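Local structure of aminoglycoside phosphotransferase (6EF6) at residues D74-Q77 and P78-E82; W187-W190 and Q191-E194; D231-L234 and A235-L238; A287-R290 and S291-L295. The protein phosphorylates (S)-1-amino-2-propanol as a kinase of the aminoacetone utilization microcompartment. All coordinates share one frame; numbering follows the deposited sequence.

In the fold
From the N terminus, contacts 1 to 4 follow in series. Each is a turn between adjoining segments, so none encloses or crosses another. Contact 1 starts helix 78-94, just after strand 64-70 of the five-stranded antiparallel sheet. Contact 2 bends the loop between helices 177-180 and 198-218, and touches contact 1 where Tyr75 OH lies 3.3 Å from Trp187 NE1, probably hydrogen-bonded. Contact 3, centred about 7 Å from the centre of the chain, leads into strand 237-239 and holds a sodium ion; its nearest atoms are about 6 Å from those of contact 2. Contact 4 leaves helix 278-290, on the other side of the chain's centre from contact 1.

Contact 1 (D74-Q77 and P78-E82); sequences DYHQ and PHEIE
Glu80, Gln77 and His76 meet through the two oxygens of the Glu80 carboxylate. Gln77 N donates to Glu80 OE1 at 2.6 Å, almost straight (177°), reaching the oxygen from above the carboxylate plane. Glu80 CG lies beside its own backbone N (chi1 -66°) and the chain is extended beyond it, which carries the carboxylate back to Gln77. The other oxygen, Glu80 OE2, takes a weak bond from His76 ND1 at 3.3 Å, near the plane of an imidazole standing 88° from the carboxylate. Because His76 NE2 is also hydrogen-bonded, to Asp254 O, both ring nitrogens face acceptors, which would probably favour a protonated ring. Within the backbone, Gln77 O receives weak bonds from Ile81 N at 3.3 Å and Glu80 N at 3.1 Å.

Apolar contacts flank these bonds. Ile81 CG1 lies 3.8 Å from His76 CB and the side chain continues onto His125 and Val127 of strand 124-130. His79 ND1 comes 3.7 Å from Gln77 CB. Tyr75 CD2 sits over one face of His76, towards its rim.

Gln77 is the N-cap and Glu80 the third residue after it, so the Gln77 N to Glu80 OE1 bond forms one half of a capping box, here at the start of helix 78-94.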
loop_
_atom_site.group_PDB
_atom_site.type_symbol
_atom_site.label_atom_id
_atom_site.label_comp_id
_atom_site.label_asym_id
_atom_site.label_seq_id
_atom_site.Cartn_x
_atom_site.Cartn_y
_atom_site.Cartn_z
ATOM N N ASP A 74 2.737 7.284 -15.798
ATOM C CA ASP A 74 1.854 6.307 -16.421
ATOM C C ASP A 74 1.017 5.490 -15.434
ATOM O O ASP A 74 0.154 4.732 -15.873
ATOM C CB ASP A 74 2.588 5.348 -17.380
ATOM C CG ASP A 74 2.987 6.026 -18.681
ATOM O OD1 ASP A 74 2.218 6.889 -19.159
ATOM O OD2 ASP A 74 4.074 5.713 -19.216
ATOM N N TYR A 75 1.219 5.618 -14.126
ATOM C CA TYR A 75 0.494 4.735 -13.209
ATOM C C TYR A 75 -0.962 5.146 -13.059
ATOM O O TYR A 75 -1.843 4.279 -13.062
ATOM C CB TYR A 75 1.184 4.695 -11.849
ATOM C CG TYR A 75 0.840 3.510 -10.929
ATOM C CD1 TYR A 75 1.095 2.189 -11.325
ATOM C CD2 TYR A 75 0.364 3.735 -9.658
ATOM C CE1 TYR A 75 0.828 1.111 -10.468
ATOM C CE2 TYR A 75 0.078 2.641 -8.780
ATOM C CZ TYR A 75 0.320 1.368 -9.206
ATOM O OH TYR A 75 0.091 0.286 -8.370
ATOM N N HIS A 76 -1.251 6.450 -12.924
ATOM C CA HIS A 76 -2.627 6.907 -12.802
ATOM C C HIS A 76 -2.905 8.032 -13.781
ATOM O O HIS A 76 -2.008 8.801 -14.139
ATOM C CB HIS A 76 -2.897 7.507 -11.425
ATOM C CG HIS A 76 -2.846 6.524 -10.302
ATOM N ND1 HIS A 76 -3.615 5.382 -10.271
ATOM C CD2 HIS A 76 -2.153 6.554 -9.139
ATOM C CE1 HIS A 76 -3.360 4.726 -9.144
ATOM N NE2 HIS A 76 -2.481 5.417 -8.445
ATOM N N GLN A 77 -4.183 8.153 -14.143
ATOM C CA GLN A 77 -4.732 9.348 -14.755
ATOM C C GLN A 77 -5.163 10.332 -13.679
ATOM O O GLN A 77 -5.416 9.952 -12.533
ATOM C CB GLN A 77 -5.954 8.983 -15.592
ATOM C CG GLN A 77 -5.672 7.997 -16.706
ATOM C CD GLN A 77 -4.581 8.476 -17.640
ATOM O OE1 GLN A 77 -3.495 7.891 -17.707
ATOM N NE2 GLN A 77 -4.862 9.549 -18.368
ATOM N N PRO A 78 -5.322 11.606 -14.012
ATOM C CA PRO A 78 -5.636 12.577 -12.950
ATOM C C PRO A 78 -6.959 12.329 -12.249
ATOM O O PRO A 78 -7.038 12.546 -11.045
ATOM C CB PRO A 78 -5.596 13.938 -13.658
ATOM C CG PRO A 78 -4.892 13.706 -14.923
ATOM C CD PRO A 78 -5.080 12.263 -15.314
ATOM N N HIS A 79 -7.994 11.880 -12.950
ATOM C CA HIS A 79 -9.271 11.639 -12.286
ATOM C C HIS A 79 -9.161 10.547 -11.237
ATOM O O HIS A 79 -9.858 10.591 -10.218
ATOM C CB HIS A 79 -10.354 11.318 -13.324
ATOM C CG HIS A 79 -10.318 9.907 -13.832
ATOM N ND1 HIS A 79 -9.579 9.527 -14.934
ATOM C CD2 HIS A 79 -10.939 8.786 -13.393
ATOM C CE1 HIS A 79 -9.743 8.234 -15.147
ATOM N NE2 HIS A 79 -10.562 7.760 -14.224
ATOM N N GLU A 80 -8.277 9.564 -11.457
ATOM C CA GLU A 80 -8.041 8.522 -10.461
ATOM C C GLU A 80 -7.405 9.102 -9.213
ATOM O O GLU A 80 -7.789 8.759 -8.100
ATOM C CB GLU A 80 -7.107 7.466 -11.033
ATOM C CG GLU A 80 -7.610 6.648 -12.190
ATOM C CD GLU A 80 -6.486 5.760 -12.729
ATOM O OE1 GLU A 80 -5.801 6.193 -13.674
ATOM O OE2 GLU A 80 -6.244 4.659 -12.164
ATOM N N ILE A 81 -6.430 10.000 -9.383
ATOM C CA ILE A 81 -5.813 10.658 -8.235
ATOM C C ILE A 81 -6.849 11.493 -7.498
ATOM O O ILE A 81 -6.936 11.452 -6.267
ATOM C CB ILE A 81 -4.586 11.486 -8.676
ATOM C CG1 ILE A 81 -3.532 10.607 -9.394
ATOM C CG2 ILE A 81 -3.973 12.184 -7.462
ATOM C CD1 ILE A 81 -2.335 11.371 -10.029
ATOM N N GLU A 82 -7.691 12.211 -8.245
ATOM C CA GLU A 82 -8.768 12.973 -7.617
ATOM C C GLU A 82 -9.677 12.084 -6.773
ATOM O O GLU A 82 -10.114 12.499 -5.700
ATOM C CB GLU A 82 -9.583 13.716 -8.660
ATOM C CG GLU A 82 -8.795 14.839 -9.321
ATOM C CD GLU A 82 -9.517 15.424 -10.515
ATOM O OE1 GLU A 82 -10.563 14.870 -10.918
ATOM O OE2 GLU A 82 -9.030 16.438 -11.053
#

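Contact 2 (W187-W190 and Q191-E194); sequences WGRW and QDAE. With NA (sodium ion), chain E; JFN ((2R)-1-methoxypropan-2-amine), chain C.
Three flat groups stack where Arg189, Trp190 and Gln191 meet, with the Gln191 amide as the middle layer. Gln191 CD lies 3.4 Å above the plane of the Trp190 indole, the two planes only 5° apart, and Gln191 CG makes a CH-pi contact with the six-membered ring. The Arg189 guanidinium lies on the opposite side of the amide, tilted by 16°, with NH2 3.5 Å from Gln191 CD. A bend at chi2 (94°) lays the amide flat between them.

The one salt bridge is long: Arg189 NE to Asp192 OD2, 4.0 Å. A water separately bridges the backbone N of Arg189 and Asp192 OD2.

Metal and ligand contacts lie apart from the stack. Trp187 CH2 approaches C15 of (2R)-1-methoxypropan-2-amine to 3.2 Å, in the ligand pocket shared with Glu53, Arg310 and Trp317. Sodium is held by Gln191 O at 2.2 Å, three waters and Val196 O; Asp192 OD1 and Ala193 O each accept from one of these waters as second shell.

Among backbone bonds, Asp192 N reaches Arg189 O at 3.0 Å and Ala193 N reaches Trp190 O at 3.1 Å. These are two successive turns of 3-10 type, and from them Gln191 O, together with Val196 O, holds the sodium.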
loop_
_atom_site.group_PDB
_atom_site.type_symbol
_atom_site.label_atom_id
_atom_site.label_comp_id
_atom_site.label_asym_id
_atom_site.label_seq_id
_atom_site.Cartn_x
_atom_site.Cartn_y
_atom_site.Cartn_z
ATOM N N TRP A 187 1.657 -5.574 -11.737
ATOM C CA TRP A 187 3.085 -5.540 -11.444
ATOM C C TRP A 187 3.841 -6.630 -12.194
ATOM O O TRP A 187 4.988 -6.945 -11.848
ATOM C CB TRP A 187 3.311 -5.604 -9.942
ATOM C CG TRP A 187 2.780 -4.408 -9.164
ATOM C CD1 TRP A 187 2.441 -3.169 -9.652
ATOM C CD2 TRP A 187 2.575 -4.363 -7.759
ATOM N NE1 TRP A 187 2.014 -2.361 -8.605
ATOM C CE2 TRP A 187 2.121 -3.057 -7.441
ATOM C CE3 TRP A 187 2.762 -5.278 -6.725
ATOM C CZ2 TRP A 187 1.808 -2.684 -6.161
ATOM C CZ3 TRP A 187 2.466 -4.900 -5.446
ATOM C CH2 TRP A 187 1.977 -3.600 -5.179
ATOM N N GLY A 188 3.243 -7.148 -13.249
ATOM C CA GLY A 188 3.879 -8.184 -14.051
ATOM C C GLY A 188 3.677 -9.571 -13.456
ATOM O O GLY A 188 2.946 -9.782 -12.508
ATOM N N ARG A 189 4.375 -10.536 -14.052
ATOM C CA ARG A 189 4.231 -11.946 -13.680
ATOM C C ARG A 189 5.288 -12.339 -12.662
ATOM O O ARG A 189 6.486 -12.166 -12.930
ATOM C CB ARG A 189 4.411 -12.825 -14.925
ATOM C CG ARG A 189 3.264 -12.701 -15.955
ATOM C CD ARG A 189 3.446 -13.501 -17.259
ATOM N NE ARG A 189 3.809 -14.921 -17.134
ATOM C CZ ARG A 189 2.963 -15.920 -16.898
ATOM N NH1 ARG A 189 1.655 -15.696 -16.734
ATOM N NH2 ARG A 189 3.447 -17.152 -16.832
ATOM N N TRP A 190 4.866 -12.929 -11.545
ATOM C CA TRP A 190 5.857 -13.460 -10.595
ATOM C C TRP A 190 6.684 -14.555 -11.233
ATOM O O TRP A 190 7.871 -14.749 -10.895
ATOM C CB TRP A 190 5.168 -13.957 -9.314
ATOM C CG TRP A 190 4.186 -15.079 -9.528
ATOM C CD1 TRP A 190 2.824 -14.965 -9.651
ATOM C CD2 TRP A 190 4.457 -16.477 -9.678
ATOM N NE1 TRP A 190 2.265 -16.199 -9.874
ATOM C CE2 TRP A 190 3.248 -17.152 -9.878
ATOM C CE3 TRP A 190 5.653 -17.214 -9.673
ATOM C CZ2 TRP A 190 3.170 -18.506 -10.101
ATOM C CZ3 TRP A 190 5.608 -18.542 -9.873
ATOM C CH2 TRP A 190 4.377 -19.196 -10.089
ATOM N N GLN A 191 6.137 -15.228 -12.252
ATOM C CA GLN A 191 6.831 -16.284 -12.952
ATOM C C GLN A 191 8.083 -15.794 -13.649
ATOM O O GLN A 191 8.986 -16.616 -13.904
ATOM C CB GLN A 191 5.929 -16.951 -13.979
ATOM C CG GLN A 191 4.749 -17.688 -13.392
ATOM C CD GLN A 191 3.478 -16.867 -13.313
ATOM O OE1 GLN A 191 3.506 -15.642 -13.169
ATOM N NE2 GLN A 191 2.359 -17.560 -13.424
ATOM N N ASP A 192 8.161 -14.496 -13.954
ATOM C CA ASP A 192 9.279 -13.925 -14.679
ATOM C C ASP A 192 10.363 -13.354 -13.774
ATOM O O ASP A 192 11.398 -12.914 -14.311
ATOM C CB ASP A 192 8.761 -12.818 -15.621
ATOM C CG ASP A 192 7.919 -13.351 -16.768
ATOM O OD1 ASP A 192 8.118 -14.503 -17.205
ATOM O OD2 ASP A 192 7.029 -12.598 -17.226
ATOM N N ALA A 193 10.241 -13.480 -12.463
ATOM C CA ALA A 193 11.251 -12.946 -11.566
ATOM C C ALA A 193 12.498 -13.824 -11.600
ATOM O O ALA A 193 12.422 -15.038 -11.744
ATOM C CB ALA A 193 10.701 -12.908 -10.147
ATOM N N GLU A 194 13.645 -13.188 -11.393
ATOM C CA GLU A 194 14.878 -13.935 -11.189
ATOM C C GLU A 194 14.759 -14.833 -9.980
ATOM O O GLU A 194 14.132 -14.468 -8.977
ATOM C CB GLU A 194 16.014 -12.942 -10.951
ATOM C CG GLU A 194 16.418 -12.117 -12.157
ATOM C CD GLU A 194 15.412 -11.082 -12.620
ATOM O OE1 GLU A 194 14.492 -10.719 -11.848
ATOM O OE2 GLU A 194 15.566 -10.616 -13.776
HETATM NA NA NA E . 10.612 -18.033 -14.410
HETATM C C07 JFN C . 8.582 -0.799 -2.405
HETATM C C08 JFN C . 5.404 -1.830 -4.006
HETATM C C09 JFN C . 6.461 -1.527 -2.952
HETATM C C15 JFN C . 4.078 -2.097 -3.315
HETATM N N04 JFN C . 5.185 -0.677 -4.849
HETATM O O02 JFN C . 7.772 -1.393 -3.391
HETATM O O HOH W 1 6.217 -9.964 -16.270
HETATM O O HOH W 2 9.770 -17.059 -16.857
HETATM O O HOH W 3 12.258 -16.386 -14.191
HETATM O O HOH W 4 8.951 -19.602 -14.518
#

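Contact 3 (D231-L234 and A235-L238); sequences DLRL and ANLL. With NA (sodium ion), chain D.
Asn236 lies over one face of the Arg233 guanidinium, its CG 3.9 Å above the plane and offset towards the rim, with amide and guanidinium 61° apart. A bend at chi3 (-80°) turns that guanidinium onto Asp231: NE donates to OD1 at 2.8 Å and NH2 to OD2 at 2.9 Å, a side-on grip on the syn side of both oxygens, with the two planes tilted against each other. Arg233 is modelled in two conformers, and this geometry belongs to one of them. A sodium ion lies near the guanidinium plane, bound to Asp231 OD2 at 2.2 Å.

The Asn236 amide stands almost perpendicular to the carboxylate. Its ND2 donates to Asp231 O at 2.8 Å, close to straight (168°) and in the carbonyl plane, and adds a weak bond to Asp231 OD2. An inverse gamma turn centred on Leu232, with a weak Arg233 N to Asp231 O bond, lies in the same loop. Asn236 N to Arg233 O (2.9 Å) and Leu237 N to Leu234 O (3.1 Å) close successive 3-10 turns; Leu232 CD2 meets Leu237 CD1 at 4.1 Å, next to Val250.

His229, Asp231 and Asn236 fit the H-x-D-x(4)-N loop of aminoglycoside and protein kinases. With Arg310 also on OD1, Asp231 has both oxygens engaged, which would help to fix its rotation. The sodium bridges Asp231 OD2 and Asp252 OD2 beside the bound amine, in the region where related kinases bind magnesium, though its ligands need not be those of magnesium.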
loop_
_atom_site.group_PDB
_atom_site.type_symbol
_atom_site.label_atom_id
_atom_site.label_comp_id
_atom_site.label_asym_id
_atom_site.label_seq_id
_atom_site.Cartn_x
_atom_site.Cartn_y
_atom_site.Cartn_z
ATOM N N ASP A 231 -1.993 -0.709 0.707
ATOM C CA ASP A 231 -0.551 -0.643 1.001
ATOM C C ASP A 231 -0.319 -0.299 2.466
ATOM O O ASP A 231 0.477 0.587 2.809
ATOM C CB ASP A 231 0.231 0.265 0.046
ATOM C CG ASP A 231 1.732 -0.011 0.092
ATOM O OD1 ASP A 231 2.175 -1.078 0.563
ATOM O OD2 ASP A 231 2.468 0.938 -0.290
ATOM N N LEU A 232 -0.996 -1.023 3.349
ATOM C CA LEU A 232 -0.969 -0.748 4.791
ATOM C C LEU A 232 0.154 -1.489 5.500
ATOM O O LEU A 232 -0.030 -2.219 6.486
ATOM C CB LEU A 232 -2.326 -1.061 5.393
ATOM C CG LEU A 232 -3.434 -0.055 5.043
ATOM C CD1 LEU A 232 -4.809 -0.570 5.502
ATOM C CD2 LEU A 232 -3.146 1.313 5.622
ATOM N N ARG A 233 1.331 -1.237 4.974
ATOM C CA ARG A 233 2.596 -1.594 5.612
ATOM C C ARG A 233 2.855 -0.706 6.817
ATOM O O ARG A 233 2.431 0.448 6.850
ATOM C CB ARG A 233 3.740 -1.310 4.649
ATOM C CG ARG A 233 3.760 -2.240 3.523
ATOM C CD ARG A 233 4.944 -1.986 2.616
ATOM N NE ARG A 233 4.726 -0.865 1.706
ATOM C CZ ARG A 233 5.404 0.286 1.712
ATOM N NH1 ARG A 233 6.363 0.520 2.598
ATOM N NH2 ARG A 233 5.107 1.236 0.822
ATOM N N LEU A 234 3.608 -1.219 7.811
ATOM C CA LEU A 234 3.927 -0.411 8.975
ATOM C C LEU A 234 4.567 0.923 8.591
ATOM O O LEU A 234 4.315 1.945 9.222
ATOM C CB LEU A 234 4.855 -1.219 9.888
ATOM C CG LEU A 234 4.260 -2.446 10.594
ATOM C CD1 LEU A 234 5.398 -3.395 11.046
ATOM C CD2 LEU A 234 3.428 -2.077 11.774
ATOM N N ALA A 235 5.418 0.907 7.551
ATOM C CA ALA A 235 6.126 2.107 7.134
ATOM C C ALA A 235 5.207 3.216 6.650
ATOM O O ALA A 235 5.638 4.360 6.609
ATOM C CB ALA A 235 7.072 1.747 5.975
ATOM N N ASN A 236 3.961 2.895 6.286
ATOM C CA ASN A 236 3.004 3.900 5.818
ATOM C C ASN A 236 2.121 4.456 6.931
ATOM O O ASN A 236 1.153 5.191 6.648
ATOM C CB ASN A 236 2.158 3.328 4.683
ATOM C CG ASN A 236 2.889 3.369 3.365
ATOM O OD1 ASN A 236 3.852 4.124 3.204
ATOM N ND2 ASN A 236 2.468 2.574 2.428
ATOM N N LEU A 237 2.408 4.173 8.202
ATOM C CA LEU A 237 1.716 4.798 9.326
ATOM C C LEU A 237 2.768 5.570 10.100
ATOM O O LEU A 237 3.532 5.003 10.892
ATOM C CB LEU A 237 0.989 3.752 10.180
ATOM C CG LEU A 237 -0.411 3.361 9.649
ATOM C CD1 LEU A 237 -0.328 2.544 8.370
ATOM C CD2 LEU A 237 -1.212 2.625 10.710
ATOM N N LEU A 238 2.817 6.849 9.816
ATOM C CA LEU A 238 3.798 7.751 10.402
ATOM C C LEU A 238 3.358 8.204 11.788
ATOM O O LEU A 238 2.175 8.409 12.047
ATOM C CB LEU A 238 4.055 8.990 9.520
ATOM C CG LEU A 238 4.612 8.656 8.133
ATOM C CD1 LEU A 238 5.079 9.966 7.480
ATOM C CD2 LEU A 238 5.737 7.638 8.124
HETATM NA NA NA D . 2.817 2.301 -2.000
HETATM O O HOH W 5 5.012 4.399 1.110
HETATM O O HOH W 6 0.730 2.928 -2.353
HETATM O O HOH W 7 3.457 4.250 -3.381
HETATM O O HOH W 8 2.988 1.001 -3.552
#

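Contact 4 (A287-R290 and S291-L295); sequences AGYR and SRREL
Arg290 reaches forward over the turn to Leu295. Its CB is 3.4 Å from Ser291 N, and CG passes 3.8 Å from Leu295 CB. Extended from CG onward (chi2 -180°, chi3 172°), the chain brings the edge of the guanidinium to Leu295 O. NE donates to that oxygen at 3.1 Å, in the carbonyl plane and on a lone pair, and NH2 donates at 2.8 Å, so two nitrogens grip one acceptor side-on. NH2 also pairs with Glu300.

On the backbone, Tyr289 O accepts from both Arg292 N and Arg293 N, the latter at 3.0 Å, while Ser291 OG bonds to Gly288 O at 2.7 Å on a carbonyl lone pair. The Tyr289 side chain runs beside that of Arg293, pointing the same way, and its OH accepts from Arg293 NH2 at 2.7 Å, with guanidinium and ring planes 82° apart. Leu295 CD1 makes an off-centre CH-pi contact with the tyrosine ring.

The turn follows helix 278-290 and lies against helix 147-163: Tyr289 OH bonds to His158, Arg293 NH1 to Gln162, and Tyr289 packs on Ala155. Through Glu300, Arg290 also links the turn to helix 297-300, which follows it in the chain.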
loop_
_atom_site.group_PDB
_atom_site.type_symbol
_atom_site.label_atom_id
_atom_site.label_comp_id
_atom_site.label_asym_id
_atom_site.label_seq_id
_atom_site.Cartn_x
_atom_site.Cartn_y
_atom_site.Cartn_z
ATOM N N ALA A 287 -6.327 -8.802 17.126
ATOM C CA ALA A 287 -6.845 -8.222 18.362
ATOM C C ALA A 287 -7.144 -6.739 18.194
ATOM O O ALA A 287 -8.177 -6.233 18.654
ATOM C CB ALA A 287 -5.839 -8.421 19.502
ATOM N N GLY A 288 -6.267 -6.025 17.479
ATOM C CA GLY A 288 -6.510 -4.603 17.226
ATOM C C GLY A 288 -7.693 -4.380 16.298
ATOM O O GLY A 288 -8.574 -3.552 16.564
ATOM N N TYR A 289 -7.765 -5.171 15.231
ATOM C CA TYR A 289 -8.868 -5.073 14.276
ATOM C C TYR A 289 -10.202 -5.282 14.960
ATOM O O TYR A 289 -11.133 -4.447 14.843
ATOM C CB TYR A 289 -8.658 -6.100 13.163
ATOM C CG TYR A 289 -9.573 -5.881 11.984
ATOM C CD1 TYR A 289 -10.880 -6.251 12.017
ATOM C CD2 TYR A 289 -9.101 -5.308 10.826
ATOM C CE1 TYR A 289 -11.739 -6.067 10.925
ATOM C CE2 TYR A 289 -9.947 -5.085 9.746
ATOM C CZ TYR A 289 -11.243 -5.464 9.825
ATOM O OH TYR A 289 -12.141 -5.281 8.760
ATOM N N ARG A 290 -10.307 -6.377 15.747
ATOM C CA ARG A 290 -11.573 -6.720 16.367
ATOM C C ARG A 290 -12.007 -5.712 17.411
ATOM O O ARG A 290 -13.188 -5.677 17.760
ATOM C CB ARG A 290 -11.478 -8.131 16.984
ATOM C CG ARG A 290 -11.477 -9.241 15.960
ATOM C CD ARG A 290 -11.384 -10.638 16.611
ATOM N NE ARG A 290 -11.569 -11.684 15.587
ATOM C CZ ARG A 290 -11.040 -12.896 15.616
ATOM N NH1 ARG A 290 -10.211 -13.269 16.573
ATOM N NH2 ARG A 290 -11.337 -13.749 14.639
ATOM N N SER A 291 -11.113 -4.863 17.910
ATOM C CA SER A 291 -11.483 -3.799 18.832
ATOM C C SER A 291 -12.381 -2.757 18.164
ATOM O O SER A 291 -13.077 -2.021 18.878
ATOM C CB SER A 291 -10.247 -3.151 19.465
ATOM O OG SER A 291 -9.646 -2.167 18.636
ATOM N N ARG A 292 -12.363 -2.680 16.838
ATOM C CA ARG A 292 -13.155 -1.707 16.080
ATOM C C ARG A 292 -14.167 -2.317 15.134
ATOM O O ARG A 292 -15.213 -1.684 14.907
ATOM C CB ARG A 292 -12.218 -0.800 15.251
ATOM C CG ARG A 292 -11.405 0.141 16.068
ATOM C CD ARG A 292 -12.239 1.266 16.660
ATOM N NE ARG A 292 -11.519 1.935 17.743
ATOM C CZ ARG A 292 -10.670 2.947 17.585
ATOM N NH1 ARG A 292 -10.408 3.442 16.383
ATOM N NH2 ARG A 292 -10.076 3.466 18.649
ATOM N N ARG A 293 -13.943 -3.502 14.606
ATOM C CA ARG A 293 -14.809 -4.114 13.598
ATOM C C ARG A 293 -14.711 -5.626 13.711
ATOM O O ARG A 293 -13.640 -6.178 13.934
ATOM C CB ARG A 293 -14.426 -3.712 12.179
ATOM C CG ARG A 293 -15.353 -4.265 11.023
ATOM C CD ARG A 293 -14.895 -3.861 9.612
ATOM N NE ARG A 293 -15.791 -4.340 8.562
ATOM C CZ ARG A 293 -15.595 -5.418 7.797
ATOM N NH1 ARG A 293 -16.491 -5.737 6.865
ATOM N NH2 ARG A 293 -14.527 -6.190 7.943
ATOM N N GLU A 294 -15.819 -6.302 13.526
ATOM C CA GLU A 294 -15.805 -7.757 13.554
ATOM C C GLU A 294 -14.843 -8.358 12.534
ATOM O O GLU A 294 -14.688 -7.867 11.401
ATOM C CB GLU A 294 -17.204 -8.293 13.255
ATOM C CG GLU A 294 -17.745 -7.902 11.874
ATOM C CD GLU A 294 -18.814 -8.845 11.395
ATOM O OE1 GLU A 294 -19.605 -9.276 12.264
ATOM O OE2 GLU A 294 -18.803 -9.168 10.181
ATOM N N LEU A 295 -14.196 -9.470 12.912
ATOM C CA LEU A 295 -13.366 -10.271 12.035
ATOM C C LEU A 295 -13.828 -11.713 12.224
ATOM O O LEU A 295 -13.332 -12.432 13.093
ATOM C CB LEU A 295 -11.868 -10.022 12.299
ATOM C CG LEU A 295 -10.894 -10.395 11.181
ATOM C CD1 LEU A 295 -9.503 -9.840 11.425
ATOM C CD2 LEU A 295 -10.755 -11.870 11.057
#